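Local coordinates for protein 373aa long hypothetical citrate synthase (Sulfolobus tokodaii, PDB 1VGP) that belongs to the citrate synthase family and folds into a mostly helical subunit that pairs with a second copy of itself, at residues A[88-91]-A[92-95]; A[95-98]-A[99-103]; A[185-188]-A[189-193]; A[322-325]-A[326-329]; A[344-347]-A[348-352]. All blocks are in the same frame, centred on the assembly; numbering follows the deposited sequence.

Interaction 1: residues A[88-91]-A[92-95]; sequences DAQP and MDIL
Gln-90 and Ile-94 define this contact through their backbones, and three hydrogen bonds set the first turn of helix 91-105. The carbonyl O of Gln-90 accepts a bond from Ile-94 N (3.0 Å), met nearly end-on, and a weak, strongly bent one from Asp-93 N. The carbonyl of Pro-91 passes the pattern on, receiving Leu-95 N at 2.9 Å.

Polar side chains form a second group. Gln-90 and Asp-93 are both turned with CG beside the backbone N, and their flat ends stand 40° apart, with Asp-93 OD2 lying 3.5 Å from Gln-90 CB. Lys-211 is shared by the two ends: its NZ is salt-bridged to Asp-93 OD1 and hydrogen-bonded to Gln-90 OE1.

The apolar part is small. Ile-94 reaches back with its CG1 branch, and the terminal CD1 meets Ala-89 CB at 3.7 Å. Ile-104 of the second subunit packs on both of these residues, placing the spot at the dimer interface.

Gln-90 holds the N-cap position, and the proline at N1 and the aspartate at N3 are residues common at helix starts; here they open a buried helix of the citrate synthase fold.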
loop_
_atom_site.group_PDB
_atom_site.type_symbol
_atom_site.label_atom_id
_atom_site.label_comp_id
_atom_site.label_asym_id
_atom_site.label_seq_id
_atom_site.Cartn_x
_atom_site.Cartn_y
_atom_site.Cartn_z
ATOM N N ASP A 88 -10.994 -9.696 17.752
ATOM C CA ASP A 88 -9.596 -9.977 18.052
ATOM C C ASP A 88 -8.721 -9.584 16.866
ATOM O O ASP A 88 -7.617 -10.101 16.696
ATOM C CB ASP A 88 -9.414 -11.455 18.372
ATOM C CG ASP A 88 -9.894 -12.354 17.257
ATOM O OD1 ASP A 88 -9.055 -12.813 16.452
ATOM O OD2 ASP A 88 -11.108 -12.612 17.170
ATOM N N ALA A 89 -9.230 -8.671 16.044
ATOM C CA ALA A 89 -8.480 -8.128 14.920
ATOM C C ALA A 89 -7.410 -7.153 15.400
ATOM O O ALA A 89 -7.590 -6.475 16.411
ATOM C CB ALA A 89 -9.430 -7.423 13.962
ATOM N N GLN A 90 -6.299 -7.088 14.673
ATOM C CA GLN A 90 -5.282 -6.071 14.918
ATOM C C GLN A 90 -5.819 -4.684 14.593
ATOM O O GLN A 90 -6.289 -4.437 13.484
ATOM C CB GLN A 90 -4.049 -6.349 14.059
ATOM C CG GLN A 90 -3.300 -7.617 14.439
ATOM C CD GLN A 90 -2.146 -7.918 13.496
ATOM O OE1 GLN A 90 -1.395 -7.023 13.111
ATOM N NE2 GLN A 90 -2.001 -9.188 13.121
ATOM N N PRO A 91 -5.765 -3.754 15.565
ATOM C CA PRO A 91 -6.252 -2.388 15.302
ATOM C C PRO A 91 -5.703 -1.761 14.007
ATOM O O PRO A 91 -6.404 -1.006 13.341
ATOM C CB PRO A 91 -5.840 -1.618 16.561
ATOM C CG PRO A 91 -5.821 -2.667 17.635
ATOM C CD PRO A 91 -5.352 -3.933 16.975
ATOM N N MET A 92 -4.458 -2.080 13.648
ATOM C CA MET A 92 -3.889 -1.595 12.387
ATOM C C MET A 92 -4.664 -2.112 11.188
ATOM O O MET A 92 -4.954 -1.360 10.260
ATOM C CB MET A 92 -2.425 -2.016 12.240
ATOM C CG MET A 92 -1.456 -1.196 13.070
ATOM S SD MET A 92 -1.639 0.598 12.914
ATOM C CE MET A 92 -0.389 0.950 11.650
ATOM N N ASP A 93 -4.996 -3.398 11.208
ATOM C CA ASP A 93 -5.773 -3.984 10.121
ATOM C C ASP A 93 -7.181 -3.391 10.089
ATOM O O ASP A 93 -7.778 -3.231 9.017
ATOM C CB ASP A 93 -5.850 -5.502 10.280
ATOM C CG ASP A 93 -4.487 -6.165 10.235
ATOM O OD1 ASP A 93 -3.523 -5.547 9.734
ATOM O OD2 ASP A 93 -4.384 -7.317 10.708
ATOM N N ILE A 94 -7.710 -3.054 11.257
ATOM C CA ILE A 94 -8.988 -2.363 11.292
ATOM C C ILE A 94 -8.830 -1.032 10.573
ATOM O O ILE A 94 -9.625 -0.683 9.697
ATOM C CB ILE A 94 -9.466 -2.112 12.751
ATOM C CG1 ILE A 94 -9.818 -3.442 13.414
ATOM C CG2 ILE A 94 -10.687 -1.203 12.755
ATOM C CD1 ILE A 94 -10.815 -4.271 12.614
ATOM N N LEU A 95 -7.784 -0.303 10.946
ATOM C CA LEU A 95 -7.545 1.025 10.411
ATOM C C LEU A 95 -7.348 0.973 8.889
ATOM O O LEU A 95 -7.893 1.796 8.142
ATOM C CB LEU A 95 -6.314 1.630 11.092
ATOM C CG LEU A 95 -6.154 3.152 11.003
ATOM C CD1 LEU A 95 -7.415 3.837 11.522
ATOM C CD2 LEU A 95 -4.941 3.579 11.817
#

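Interaction 2: residues A[95-98]-A[99-103]; sequences LRTA and VSLLG
Thr-97 and Leu-101, one turn apart, owe their contact to complementary torsions. The methyl CG2 of Thr-97 is held anti to the backbone N, while the CG of Leu-101 swings to the side of its own N (chi1 -68°). The two side chains therefore lie alongside each other, with Thr-97 CG2 4.1 Å from Leu-101 CD1. Leu-101 CG also rests 3.3 Å from the carbonyl O of Thr-97, so the leucine runs back over the preceding turn. Val-99 behaves in a similar way toward Leu-95: its CG2 branch, rather than CG1, faces the Leu-95 carbonyl.

All of this sits on the regular i to i+4 bonding of an alpha-helix, from Val-99 N to Leu-95 O (3.0 Å) through Leu-102 N to Ala-98 O (2.8 Å). Helix 91-105 belongs to the helical dimer interface of the citrate synthase fold, where it meets its own copy; the residue pairs are those of an antiparallel arrangement.

Its polar side chains look outward to that copy. Ser-100 OG is hydrogen-bonded to Thr-97 OG1 and Arg-96 NE of the second subunit, and the same bonds recur with the subunits exchanged. Within the chain, Thr-97 OG1 also bonds to the carbonyl O of Asp-93, which holds the hydroxyl against the helix. Leu-101 meanwhile packs on Phe-77, Ile-78 and Phe-81 of helix 76-84.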
loop_
_atom_site.group_PDB
_atom_site.type_symbol
_atom_site.label_atom_id
_atom_site.label_comp_id
_atom_site.label_asym_id
_atom_site.label_seq_id
_atom_site.Cartn_x
_atom_site.Cartn_y
_atom_site.Cartn_z
ATOM N N LEU A 95 -7.784 -0.303 10.946
ATOM C CA LEU A 95 -7.545 1.025 10.411
ATOM C C LEU A 95 -7.348 0.973 8.889
ATOM O O LEU A 95 -7.893 1.796 8.142
ATOM C CB LEU A 95 -6.314 1.630 11.092
ATOM C CG LEU A 95 -6.154 3.152 11.003
ATOM C CD1 LEU A 95 -7.415 3.837 11.522
ATOM C CD2 LEU A 95 -4.941 3.579 11.817
ATOM N N ARG A 96 -6.567 0.000 8.443
ATOM C CA ARG A 96 -6.301 -0.207 7.025
ATOM C C ARG A 96 -7.598 -0.412 6.250
ATOM O O ARG A 96 -7.853 0.250 5.238
ATOM C CB ARG A 96 -5.406 -1.433 6.843
ATOM C CG ARG A 96 -4.920 -1.662 5.425
ATOM C CD ARG A 96 -4.186 -2.985 5.345
ATOM N NE ARG A 96 -5.064 -4.084 5.711
ATOM C CZ ARG A 96 -4.648 -5.254 6.183
ATOM N NH1 ARG A 96 -3.362 -5.464 6.410
ATOM N NH2 ARG A 96 -5.525 -6.223 6.420
ATOM N N THR A 97 -8.415 -1.337 6.731
ATOM C CA THR A 97 -9.658 -1.669 6.069
ATOM C C THR A 97 -10.625 -0.476 6.075
ATOM O O THR A 97 -11.256 -0.151 5.052
ATOM C CB THR A 97 -10.310 -2.887 6.756
ATOM O OG1 THR A 97 -9.329 -3.917 6.919
ATOM C CG2 THR A 97 -11.454 -3.436 5.921
ATOM N N ALA A 98 -10.738 0.186 7.222
ATOM C CA ALA A 98 -11.675 1.292 7.360
ATOM C C ALA A 98 -11.319 2.416 6.389
ATOM O O ALA A 98 -12.193 2.994 5.740
ATOM C CB ALA A 98 -11.666 1.792 8.784
ATOM N N VAL A 99 -10.032 2.736 6.291
ATOM C CA VAL A 99 -9.594 3.771 5.358
ATOM C C VAL A 99 -9.921 3.350 3.922
ATOM O O VAL A 99 -10.331 4.163 3.098
ATOM C CB VAL A 99 -8.069 4.026 5.492
ATOM C CG1 VAL A 99 -7.607 5.053 4.453
ATOM C CG2 VAL A 99 -7.748 4.501 6.902
ATOM N N SER A 100 -9.737 2.067 3.636
ATOM C CA SER A 100 -10.063 1.522 2.327
ATOM C C SER A 100 -11.554 1.699 2.042
ATOM O O SER A 100 -11.942 2.108 0.948
ATOM C CB SER A 100 -9.701 0.039 2.272
ATOM O OG SER A 100 -9.909 -0.484 0.977
ATOM N N LEU A 101 -12.383 1.386 3.037
ATOM C CA LEU A 101 -13.828 1.547 2.913
ATOM C C LEU A 101 -14.186 3.016 2.738
ATOM O O LEU A 101 -15.047 3.370 1.930
ATOM C CB LEU A 101 -14.534 0.980 4.149
ATOM C CG LEU A 101 -14.468 -0.538 4.313
ATOM C CD1 LEU A 101 -14.641 -0.920 5.772
ATOM C CD2 LEU A 101 -15.542 -1.180 3.459
ATOM N N LEU A 102 -13.515 3.879 3.489
ATOM C CA LEU A 102 -13.749 5.308 3.359
ATOM C C LEU A 102 -13.577 5.740 1.909
ATOM O O LEU A 102 -14.331 6.578 1.411
ATOM C CB LEU A 102 -12.796 6.080 4.268
ATOM C CG LEU A 102 -13.285 6.238 5.713
ATOM C CD1 LEU A 102 -12.234 6.948 6.558
ATOM C CD2 LEU A 102 -14.584 7.030 5.715
ATOM N N GLY A 103 -12.592 5.156 1.231
ATOM C CA GLY A 103 -12.380 5.454 -0.175
ATOM C C GLY A 103 -13.585 5.123 -1.036
ATOM O O GLY A 103 -14.015 5.924 -1.865
#

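Interaction 3: residues A[185-188]-A[189-193]; sequences STFA and SLVVA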
loop_
_atom_site.group_PDB
_atom_site.type_symbol
_atom_site.label_atom_id
_atom_site.label_comp_id
_atom_site.label_asym_id
_atom_site.label_seq_id
_atom_site.Cartn_x
_atom_site.Cartn_y
_atom_site.Cartn_z
ATOM N N SER A 185 7.101 3.579 5.451
ATOM C CA SER A 185 5.665 3.847 5.383
ATOM C C SER A 185 5.341 5.148 4.642
ATOM O O SER A 185 4.420 5.196 3.833
ATOM C CB SER A 185 5.057 3.870 6.788
ATOM O OG SER A 185 5.719 4.793 7.625
ATOM N N THR A 186 6.100 6.201 4.913
ATOM C CA THR A 186 5.926 7.449 4.184
ATOM C C THR A 186 6.235 7.216 2.717
ATOM O O THR A 186 5.601 7.798 1.836
ATOM C CB THR A 186 6.861 8.532 4.725
ATOM O OG1 THR A 186 6.584 8.733 6.113
ATOM C CG2 THR A 186 6.670 9.841 3.978
ATOM N N PHE A 187 7.214 6.361 2.460
ATOM C CA PHE A 187 7.641 6.092 1.098
ATOM C C PHE A 187 6.629 5.183 0.371
ATOM O O PHE A 187 6.354 5.365 -0.820
ATOM C CB PHE A 187 9.026 5.444 1.116
ATOM C CG PHE A 187 9.621 5.245 -0.242
ATOM C CD1 PHE A 187 10.017 3.970 -0.661
ATOM C CD2 PHE A 187 9.812 6.326 -1.102
ATOM C CE1 PHE A 187 10.600 3.776 -1.923
ATOM C CE2 PHE A 187 10.390 6.146 -2.363
ATOM C CZ PHE A 187 10.787 4.866 -2.775
ATOM N N ALA A 188 6.070 4.214 1.090
ATOM C CA ALA A 188 5.040 3.354 0.514
ATOM C C ALA A 188 3.880 4.222 0.032
ATOM O O ALA A 188 3.343 4.000 -1.055
ATOM C CB ALA A 188 4.553 2.336 1.554
ATOM N N SER A 189 3.512 5.209 0.851
ATOM C CA SER A 189 2.526 6.233 0.496
ATOM C C SER A 189 2.862 6.895 -0.830
ATOM O O SER A 189 2.018 7.003 -1.718
ATOM C CB SER A 189 2.505 7.327 1.566
ATOM O OG SER A 189 1.471 7.087 2.485
ATOM N N LEU A 190 4.105 7.360 -0.925
ATOM C CA LEU A 190 4.565 8.140 -2.055
ATOM C C LEU A 190 4.575 7.288 -3.334
ATOM O O LEU A 190 4.254 7.779 -4.422
ATOM C CB LEU A 190 5.967 8.685 -1.765
ATOM C CG LEU A 190 6.140 10.141 -1.321
ATOM C CD1 LEU A 190 4.817 10.755 -0.869
ATOM C CD2 LEU A 190 7.180 10.186 -0.197
ATOM N N VAL A 191 4.937 6.018 -3.202
ATOM C CA VAL A 191 4.940 5.142 -4.353
ATOM C C VAL A 191 3.540 5.050 -4.948
ATOM O O VAL A 191 3.351 5.180 -6.162
ATOM C CB VAL A 191 5.420 3.725 -3.991
ATOM C CG1 VAL A 191 5.415 2.846 -5.246
ATOM C CG2 VAL A 191 6.821 3.785 -3.355
ATOM N N VAL A 192 2.549 4.825 -4.095
ATOM C CA VAL A 192 1.177 4.750 -4.568
ATOM C C VAL A 192 0.732 6.120 -5.099
ATOM O O VAL A 192 0.142 6.219 -6.180
ATOM C CB VAL A 192 0.243 4.273 -3.441
ATOM C CG1 VAL A 192 -1.209 4.418 -3.858
ATOM C CG2 VAL A 192 0.554 2.814 -3.114
ATOM N N ALA A 193 1.031 7.176 -4.351
ATOM C CA ALA A 193 0.601 8.501 -4.749
ATOM C C ALA A 193 1.189 8.899 -6.101
ATOM O O ALA A 193 0.559 9.626 -6.870
ATOM C CB ALA A 193 0.982 9.537 -3.681
#
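Val-191 sets one methyl squarely over the ring of Phe-187. Its CG2 lies 4.1 Å from the centroid of the Phe-187 ring and only 11° off the ring normal, a CH-pi contact centred on the face rather than on a single ring atom. Torsions on both residues prepare it. The Phe-187 CG stands anti to the backbone N (chi1 -174°), and Val-191 turns CG2, not CG1, to the side of its own N, back toward the previous turn.

Backbone bonds fix the spacing beneath. Val-191 N reaches Phe-187 O at 2.8 Å, and in the same i to i+4 pattern Ser-189 N meets Ser-185 O (3.1 Å) and Val-192 N meets Ala-188 O (3.2 Å).

Further out, the hydroxyl of Ser-189 is satisfied by the carbonyl O of Ser-202, tying this helix to helix 199-210, and Ser-185 OG bonds to Asn-183 OD1. On the side of the second subunit, Ala-188 touches Val-191 of that chain and Val-191 touches its Ala-188, with Pro-355 of the same chain against Phe-187.

Such reciprocal packing of small side chains is that of a helix meeting its own copy, here helix 184-193 in the helical dimer interface of the citrate synthase fold.

Interaction 4: residues A[322-325]-A[326-329]; sequences FEPD and FFPA
Phe-327 folds its ring back over Pro-324, and this is the apolar centre of the contact. The CA of Pro-324 sits 3.4 Å from the centroid of the Phe-327 ring and 9° off its normal, a CH-pi contact made over the middle of the face. Pro-324 CB extends the cover toward the CE1 and CZ side of the ring, 3.9 Å from Phe-327 CE1. From another direction, Phe-322 CB comes in the plane of the ring to its edge, 3.9 Å from Phe-327 CE2. The placement follows from a first torsion that sets the Phe-327 CG beside its backbone N (chi1 -67°), so that the ring leans back along the incoming chain. Phe-317 and Tyr-220 bring further rings to it, the tyrosine edge-to-face.

Phe-326 points elsewhere, toward helix 113-135 and Pro-91, and meets the Phe-322 ring only through its CB.

Outward lies the polar backbone. Phe-326 N gives a hydrogen bond to Glu-323 O at 2.8 Å, with the donor tilted 33° from the carbonyl plane; a longer bond from Phe-327 N to Pro-324 O is weak. At the edge, the Asp-325 carboxylate runs alongside Phe-326, with OD2 3.4 Å from Phe-326 CD2. Its main polar partner is Arg-135, salt-bridged to OD1, which ties this bend to helix 113-135.

The bond from Phe-326 back to Glu-323, with Pro-324 and Asp-325 at the corners, makes a type I beta turn, leading the chain into the long helix 327-346 of the citrate synthase fold.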
loop_
_atom_site.group_PDB
_atom_site.type_symbol
_atom_site.label_atom_id
_atom_site.label_comp_id
_atom_site.label_asym_id
_atom_site.label_seq_id
_atom_site.Cartn_x
_atom_site.Cartn_y
_atom_site.Cartn_z
ATOM N N PHE A 322 -5.119 3.763 26.580
ATOM C CA PHE A 322 -5.046 2.894 25.416
ATOM C C PHE A 322 -4.426 1.570 25.798
ATOM O O PHE A 322 -3.603 1.490 26.708
ATOM C CB PHE A 322 -4.204 3.519 24.312
ATOM C CG PHE A 322 -4.827 4.719 23.683
ATOM C CD1 PHE A 322 -4.455 6.000 24.082
ATOM C CD2 PHE A 322 -5.758 4.577 22.654
ATOM C CE1 PHE A 322 -4.993 7.125 23.464
ATOM C CE2 PHE A 322 -6.303 5.700 22.026
ATOM C CZ PHE A 322 -5.921 6.977 22.430
ATOM N N GLU A 323 -4.818 0.527 25.086
ATOM C CA GLU A 323 -4.182 -0.761 25.262
ATOM C C GLU A 323 -3.045 -0.863 24.257
ATOM O O GLU A 323 -3.095 -0.292 23.161
ATOM C CB GLU A 323 -5.227 -1.858 25.098
ATOM C CG GLU A 323 -6.569 -1.472 25.735
ATOM C CD GLU A 323 -7.218 -2.599 26.509
ATOM O OE1 GLU A 323 -8.362 -2.405 26.990
ATOM O OE2 GLU A 323 -6.593 -3.678 26.639
ATOM N N PRO A 324 -1.975 -1.565 24.642
ATOM C CA PRO A 324 -0.725 -1.618 23.880
ATOM C C PRO A 324 -0.825 -1.907 22.393
ATOM O O PRO A 324 0.028 -1.461 21.630
ATOM C CB PRO A 324 0.111 -2.672 24.612
ATOM C CG PRO A 324 -0.822 -3.294 25.619
ATOM C CD PRO A 324 -1.852 -2.272 25.923
ATOM N N ASP A 325 -1.836 -2.640 21.951
ATOM C CA ASP A 325 -1.882 -2.948 20.524
ATOM C C ASP A 325 -2.622 -1.874 19.744
ATOM O O ASP A 325 -2.796 -1.967 18.528
ATOM C CB ASP A 325 -2.497 -4.333 20.270
ATOM C CG ASP A 325 -3.836 -4.507 20.930
ATOM O OD1 ASP A 325 -4.270 -5.673 21.067
ATOM O OD2 ASP A 325 -4.451 -3.483 21.311
ATOM N N PHE A 326 -3.033 -0.831 20.455
ATOM C CA PHE A 326 -3.592 0.358 19.823
ATOM C C PHE A 326 -2.534 1.434 19.622
ATOM O O PHE A 326 -2.768 2.412 18.920
ATOM C CB PHE A 326 -4.726 0.911 20.680
ATOM C CG PHE A 326 -6.065 0.336 20.345
ATOM C CD1 PHE A 326 -6.888 0.963 19.421
ATOM C CD2 PHE A 326 -6.502 -0.845 20.942
ATOM C CE1 PHE A 326 -8.130 0.427 19.096
ATOM C CE2 PHE A 326 -7.745 -1.388 20.622
ATOM C CZ PHE A 326 -8.562 -0.752 19.696
ATOM N N PHE A 327 -1.376 1.254 20.246
ATOM C CA PHE A 327 -0.333 2.277 20.214
ATOM C C PHE A 327 0.059 2.661 18.778
ATOM O O PHE A 327 0.067 3.841 18.428
ATOM C CB PHE A 327 0.909 1.807 20.990
ATOM C CG PHE A 327 0.688 1.655 22.479
ATOM C CD1 PHE A 327 1.694 1.139 23.291
ATOM C CD2 PHE A 327 -0.520 2.024 23.071
ATOM C CE1 PHE A 327 1.499 0.997 24.663
ATOM C CE2 PHE A 327 -0.717 1.883 24.448
ATOM C CZ PHE A 327 0.295 1.368 25.240
ATOM N N PRO A 328 0.382 1.664 17.930
ATOM C CA PRO A 328 0.718 1.969 16.532
ATOM C C PRO A 328 -0.361 2.750 15.795
ATOM O O PRO A 328 -0.061 3.640 14.993
ATOM C CB PRO A 328 0.952 0.591 15.903
ATOM C CG PRO A 328 0.328 -0.381 16.848
ATOM C CD PRO A 328 0.510 0.222 18.208
ATOM N N ALA A 329 -1.621 2.414 16.063
ATOM C CA ALA A 329 -2.746 3.083 15.408
ATOM C C ALA A 329 -2.922 4.548 15.839
ATOM O O ALA A 329 -3.320 5.384 15.026
ATOM C CB ALA A 329 -4.023 2.296 15.667
#

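Interaction 5: residues A[344-347]-A[348-352]; sequences MEYI and KDNKI
Lys-348 turns back on Glu-345 as the chain leaves its helix: bends at chi3 and chi4 curl the side chain round, and NZ reaches the carbonyl O of Glu-345 at 3.3 Å, a weak bond. The carboxylate of Glu-345 is engaged by others, chiefly Lys-13, and stays apart from the ammonium group.

Asn-350 comes next across the contact. Its OD1 lies near the plane of the Tyr-346 ring, at the edge, 3.3 Å from CE2, with the amide turned 75° from the ring; OD1 also comes 3.8 Å from Ile-347 CG2. The other end of that amide, ND2, bonds to Ser-194 O.

At Lys-351 the backbone takes over. Tyr-346, its CG anti to the backbone N (chi1 -173°), extends along the departing chain, and its OH donates to Lys-351 O at 2.6 Å. The hydroxyl lies in the carbonyl plane, on a lone pair, which pins the loop to the last helical turn. Lys-351 NZ itself goes to Glu-8 of the second subunit, and Lys-5 of that chain makes a cation-pi contact with Tyr-346.

This is a helix C-terminus tied to its exit loop by a tyrosine, where helix 327-346 ends beside the N-terminal segment of the partner subunit.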
loop_
_atom_site.group_PDB
_atom_site.type_symbol
_atom_site.label_atom_id
_atom_site.label_comp_id
_atom_site.label_asym_id
_atom_site.label_seq_id
_atom_site.Cartn_x
_atom_site.Cartn_y
_atom_site.Cartn_z
ATOM N N MET A 344 1.213 15.692 -1.009
ATOM C CA MET A 344 0.947 17.023 -1.541
ATOM C C MET A 344 2.225 17.607 -2.133
ATOM O O MET A 344 2.226 18.124 -3.250
ATOM C CB MET A 344 0.415 17.938 -0.440
ATOM C CG MET A 344 -1.101 18.030 -0.380
ATOM S SD MET A 344 -1.723 18.693 1.195
ATOM C CE MET A 344 -1.525 20.428 0.955
ATOM N N GLU A 345 3.314 17.512 -1.381
ATOM C CA GLU A 345 4.588 18.074 -1.797
ATOM C C GLU A 345 5.178 17.320 -2.991
ATOM O O GLU A 345 5.731 17.930 -3.900
ATOM C CB GLU A 345 5.577 18.031 -0.632
ATOM C CG GLU A 345 6.929 18.623 -0.952
ATOM C CD GLU A 345 7.878 18.562 0.221
ATOM O OE1 GLU A 345 8.260 17.434 0.614
ATOM O OE2 GLU A 345 8.242 19.640 0.755
ATOM N N TYR A 346 5.060 15.998 -2.980
ATOM C CA TYR A 346 5.681 15.176 -4.005
ATOM C C TYR A 346 5.014 15.368 -5.363
ATOM O O TYR A 346 5.681 15.337 -6.400
ATOM C CB TYR A 346 5.619 13.695 -3.615
ATOM C CG TYR A 346 6.384 12.803 -4.551
ATOM C CD1 TYR A 346 7.742 12.568 -4.353
ATOM C CD2 TYR A 346 5.764 12.226 -5.667
ATOM C CE1 TYR A 346 8.471 11.783 -5.244
ATOM C CE2 TYR A 346 6.481 11.443 -6.565
ATOM C CZ TYR A 346 7.839 11.225 -6.351
ATOM O OH TYR A 346 8.575 10.465 -7.240
ATOM N N ILE A 347 3.699 15.563 -5.373
ATOM C CA ILE A 347 2.978 15.581 -6.647
ATOM C C ILE A 347 2.847 16.964 -7.295
ATOM O O ILE A 347 2.155 17.100 -8.298
ATOM C CB ILE A 347 1.549 14.966 -6.520
ATOM C CG1 ILE A 347 0.696 15.779 -5.544
ATOM C CG2 ILE A 347 1.643 13.524 -6.077
ATOM C CD1 ILE A 347 -0.733 15.303 -5.466
ATOM N N LYS A 348 3.508 17.982 -6.755
ATOM C CA LYS A 348 3.571 19.221 -7.480
ATOM C C LYS A 348 4.380 18.982 -8.754
ATOM O O LYS A 348 3.968 19.378 -9.837
ATOM C CB LYS A 348 4.181 20.345 -6.612
ATOM C CG LYS A 348 3.144 20.953 -5.653
ATOM C CD LYS A 348 3.574 22.273 -5.015
ATOM C CE LYS A 348 4.269 22.048 -3.674
ATOM N NZ LYS A 348 5.515 21.218 -3.809
ATOM N N ASP A 349 5.500 18.279 -8.622
ATOM C CA ASP A 349 6.264 17.786 -9.780
ATOM C C ASP A 349 6.229 16.280 -9.799
ATOM O O ASP A 349 7.253 15.660 -9.527
ATOM C CB ASP A 349 7.731 18.178 -9.651
ATOM C CG ASP A 349 8.147 19.201 -10.650
ATOM O OD1 ASP A 349 7.795 20.379 -10.422
ATOM O OD2 ASP A 349 8.816 18.834 -11.635
ATOM N N ASN A 350 5.094 15.660 -10.092
ATOM C CA ASN A 350 5.075 14.221 -9.892
ATOM C C ASN A 350 6.066 13.504 -10.803
ATOM O O ASN A 350 6.282 13.895 -11.947
ATOM C CB ASN A 350 3.684 13.630 -10.103
ATOM C CG ASN A 350 3.621 12.180 -9.700
ATOM O OD1 ASN A 350 3.903 11.837 -8.554
ATOM N ND2 ASN A 350 3.271 11.316 -10.639
ATOM N N LYS A 351 6.693 12.477 -10.255
ATOM C CA LYS A 351 7.358 11.471 -11.038
ATOM C C LYS A 351 6.944 10.096 -10.500
ATOM O O LYS A 351 7.182 9.776 -9.334
ATOM C CB LYS A 351 8.874 11.634 -10.939
ATOM C CG LYS A 351 9.407 12.851 -11.671
ATOM C CD LYS A 351 10.626 12.495 -12.511
ATOM C CE LYS A 351 10.647 13.262 -13.833
ATOM N NZ LYS A 351 11.407 12.536 -14.906
ATOM N N ILE A 352 6.300 9.303 -11.348
ATOM C CA ILE A 352 5.913 7.955 -10.981
ATOM C C ILE A 352 7.167 7.186 -10.573
ATOM O O ILE A 352 8.189 7.241 -11.254
ATOM C CB ILE A 352 5.193 7.253 -12.167
ATOM C CG1 ILE A 352 5.017 5.767 -11.878
ATOM C CG2 ILE A 352 5.974 7.450 -13.453
ATOM C CD1 ILE A 352 3.639 5.262 -12.200
#

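How the interactions relate
Along the chain the five contacts follow one another in numerical order. Interactions 1 and 2 share Leu-95 and build successive turns of helix 91-105, their centres 11 Å apart. Interactions 4 and 5 mark the start and finish of helix 327-346, with centres about 32 Å apart, so that this one helix spans much of the subunit. Its two ends reach different neighbours: interaction 4 packs on interaction 1 through Pro-91 and Met-92, and interaction 5 on interaction 3 through Leu-190 and Tyr-346. Interactions 1, 2, 3 and 5 all touch the second subunit, whereas interaction 4 does not, so the long helix runs from a junction whose own segments meet no other chain to an end that does touch the partner.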